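DNA ligase (Aquifex aeolicus, PDB 3QWU) probably joins nucleic acid ends as an ATP-dependent ligase, and binds adenosine and calcium. Local coordinates at residues F157-K162 / M174-K179. Numbering follows the deposited sequence.
Sequences FDFMKK and MELIEK. With ADN (adenosine), chain C.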
loop_
_atom_site.group_PDB
_atom_site.type_symbol
_atom_site.label_atom_id
_atom_site.label_comp_id
_atom_site.label_asym_id
_atom_site.label_seq_id
_atom_site.Cartn_x
_atom_site.Cartn_y
_atom_site.Cartn_z
ATOM N N PHE A 157 16.222 22.124 17.105
ATOM C CA PHE A 157 15.926 21.008 17.996
ATOM C C PHE A 157 17.176 20.200 18.367
ATOM O O PHE A 157 17.123 19.310 19.251
ATOM C CB PHE A 157 14.864 20.079 17.369
ATOM C CG PHE A 157 15.246 19.492 16.038
ATOM C CD1 PHE A 157 16.198 18.517 15.931
ATOM C CD2 PHE A 157 14.654 19.933 14.871
ATOM C CE1 PHE A 157 16.540 18.018 14.638
ATOM C CE2 PHE A 157 15.021 19.432 13.629
ATOM C CZ PHE A 157 15.965 18.499 13.519
ATOM N N ASP A 158 18.302 20.444 17.696
ATOM C CA ASP A 158 19.534 19.731 18.074
ATOM C C ASP A 158 20.800 20.496 17.634
ATOM O O ASP A 158 20.735 21.408 16.787
ATOM C CB ASP A 158 19.512 18.250 17.541
ATOM C CG ASP A 158 18.829 17.232 18.541
ATOM O OD1 ASP A 158 19.131 17.293 19.775
ATOM O OD2 ASP A 158 18.016 16.367 18.088
ATOM N N PHE A 159 21.923 20.162 18.263
ATOM C CA PHE A 159 23.228 20.520 17.734
ATOM C C PHE A 159 24.036 19.256 17.586
ATOM O O PHE A 159 23.976 18.358 18.423
ATOM C CB PHE A 159 24.010 21.456 18.656
ATOM C CG PHE A 159 23.395 22.813 18.837
ATOM C CD1 PHE A 159 23.600 23.797 17.916
ATOM C CD2 PHE A 159 22.647 23.108 19.970
ATOM C CE1 PHE A 159 23.045 25.037 18.105
ATOM C CE2 PHE A 159 22.089 24.384 20.157
ATOM C CZ PHE A 159 22.257 25.317 19.217
ATOM N N MET A 160 24.748 19.181 16.481
ATOM C CA MET A 160 25.723 18.176 16.259
ATOM C C MET A 160 27.010 18.929 16.177
ATOM O O MET A 160 27.006 20.141 16.341
ATOM C CB MET A 160 25.393 17.424 14.983
ATOM C CG MET A 160 24.172 16.527 15.166
ATOM S SD MET A 160 23.661 15.609 13.705
ATOM C CE MET A 160 24.963 14.363 13.516
ATOM N N LYS A 161 28.101 18.224 15.915
ATOM C CA LYS A 161 29.408 18.808 15.778
ATOM C C LYS A 161 30.080 18.273 14.520
ATOM O O LYS A 161 29.967 17.118 14.214
ATOM C CB LYS A 161 30.273 18.426 17.018
ATOM C CG LYS A 161 30.244 19.450 18.174
ATOM C CD LYS A 161 31.036 19.035 19.459
ATOM C CE LYS A 161 31.630 20.285 20.179
ATOM N NZ LYS A 161 31.763 20.173 21.688
ATOM N N LYS A 162 30.834 19.100 13.825
ATOM C CA LYS A 162 31.609 18.627 12.686
ATOM C C LYS A 162 32.456 17.395 13.047
ATOM O O LYS A 162 33.093 17.347 14.119
ATOM C CB LYS A 162 32.572 19.730 12.169
ATOM C CG LYS A 162 31.929 20.740 11.194
ATOM C CD LYS A 162 32.776 22.007 11.067
ATOM C CE LYS A 162 32.039 23.129 10.313
ATOM N NZ LYS A 162 32.717 24.438 10.498
ATOM N N MET A 174 20.116 23.607 25.545
ATOM C CA MET A 174 19.298 24.673 26.105
ATOM C C MET A 174 20.148 25.915 26.455
ATOM O O MET A 174 19.688 27.016 26.267
ATOM C CB MET A 174 18.400 24.161 27.248
ATOM C CG MET A 174 17.322 23.195 26.708
ATOM S SD MET A 174 16.213 22.226 27.825
ATOM C CE MET A 174 15.392 23.532 28.798
ATOM N N GLU A 175 21.418 25.743 26.825
ATOM C CA GLU A 175 22.300 26.892 27.102
ATOM C C GLU A 175 22.679 27.673 25.842
ATOM O O GLU A 175 22.642 28.912 25.858
ATOM C CB GLU A 175 23.560 26.459 27.856
ATOM C CG GLU A 175 23.378 26.493 29.386
ATOM C CD GLU A 175 24.137 25.383 30.136
ATOM O OE1 GLU A 175 25.241 24.987 29.683
ATOM O OE2 GLU A 175 23.626 24.914 31.194
ATOM N N LEU A 176 23.033 26.984 24.757
ATOM C CA LEU A 176 23.344 27.693 23.523
ATOM C C LEU A 176 22.157 28.480 22.977
ATOM O O LEU A 176 22.327 29.577 22.464
ATOM C CB LEU A 176 23.880 26.772 22.459
ATOM C CG LEU A 176 25.265 26.233 22.779
ATOM C CD1 LEU A 176 25.509 24.957 21.961
ATOM C CD2 LEU A 176 26.456 27.298 22.584
ATOM N N ILE A 177 20.962 27.911 23.068
ATOM C CA ILE A 177 19.754 28.543 22.548
ATOM C C ILE A 177 19.408 29.765 23.376
ATOM O O ILE A 177 19.010 30.800 22.834
ATOM C CB ILE A 177 18.580 27.585 22.604
ATOM C CG1 ILE A 177 18.795 26.419 21.630
ATOM C CG2 ILE A 177 17.270 28.290 22.289
ATOM C CD1 ILE A 177 17.776 25.236 21.831
ATOM N N GLU A 178 19.586 29.673 24.686
ATOM C CA GLU A 178 19.315 30.816 25.563
ATOM C C GLU A 178 20.367 31.929 25.297
ATOM O O GLU A 178 20.021 33.103 25.140
ATOM C CB GLU A 178 19.212 30.373 27.029
ATOM C CG GLU A 178 19.444 31.470 28.091
ATOM C CD GLU A 178 18.175 32.290 28.508
ATOM O OE1 GLU A 178 17.168 32.353 27.745
ATOM O OE2 GLU A 178 18.218 32.893 29.621
ATOM N N LYS A 179 21.627 31.552 25.162
ATOM C CA LYS A 179 22.691 32.538 24.999
ATOM C C LYS A 179 22.506 33.387 23.738
ATOM O O LYS A 179 22.521 34.618 23.818
ATOM C CB LYS A 179 24.050 31.839 24.967
ATOM C CG LYS A 179 25.234 32.787 24.991
ATOM C CD LYS A 179 26.536 32.036 25.068
ATOM C CE LYS A 179 27.703 32.972 24.920
ATOM N NZ LYS A 179 28.805 32.333 24.159
HETATM O "O5'" ADN C . 12.822 11.789 11.935
HETATM C "C5'" ADN C . 12.106 12.770 12.686
HETATM C "C4'" ADN C . 12.156 14.107 11.957
HETATM O "O4'" ADN C . 11.276 15.092 12.582
HETATM C "C3'" ADN C . 13.557 14.701 12.009
HETATM O "O3'" ADN C . 14.414 14.316 10.938
HETATM C "C2'" ADN C . 13.316 16.207 12.051
HETATM O "O2'" ADN C . 13.515 16.788 10.774
HETATM C "C1'" ADN C . 11.867 16.405 12.491
HETATM N N9 ADN C . 11.723 17.058 13.802
HETATM C C8 ADN C . 10.777 17.987 14.076
HETATM N N7 ADN C . 10.849 18.429 15.355
HETATM C C5 ADN C . 11.865 17.722 15.915
HETATM C C6 ADN C . 12.447 17.665 17.259
HETATM N N6 ADN C . 11.923 18.490 18.209
HETATM N N1 ADN C . 13.518 16.839 17.471
HETATM C C2 ADN C . 13.991 16.033 16.477
HETATM N N3 ADN C . 13.469 16.013 15.217
HETATM C C4 ADN C . 12.443 16.832 14.896
#
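F159 turns its ring onto L176 and I177, joining edge strand 153-161 of an antiparallel sheet to helix 170-180 in the nucleotidyltransferase domain expected of an ATP-dependent ligase. The contact is entirely apolar. L176 lies over one face of the ring. L176 CD1 makes a CH-pi contact, 4.1 Å from the centroid of the F159 ring and 17° off the normal, a little toward the rim. CB of L176 sits 3.8 Å from F159 CE2. I177 comes from another direction, near the ring plane, and its CG1 meets the edge at F159 CE2, 4.1 Å away. In I177, CG1 is anti to the carbonyl carbon (chi1 -67°), which carries that branch toward the strand. I120 of helix 119-123 and L168 also touch both F159 and L176.

The same strand serves the adenosine pocket. F157 and D158 both face C130, forming a classic beta bulge. D158 forms salt bridges with K173, R227 and K219, so it ties the bulge to helix 170-180 and to the pocket lysine K219. The adenine lies flat over one face of the F157 ring, with adenosine N3 3.6 Å above the ring plane and over its centre. The closest approach is from F157 CD1 to adenosine C2, 3.4 Å.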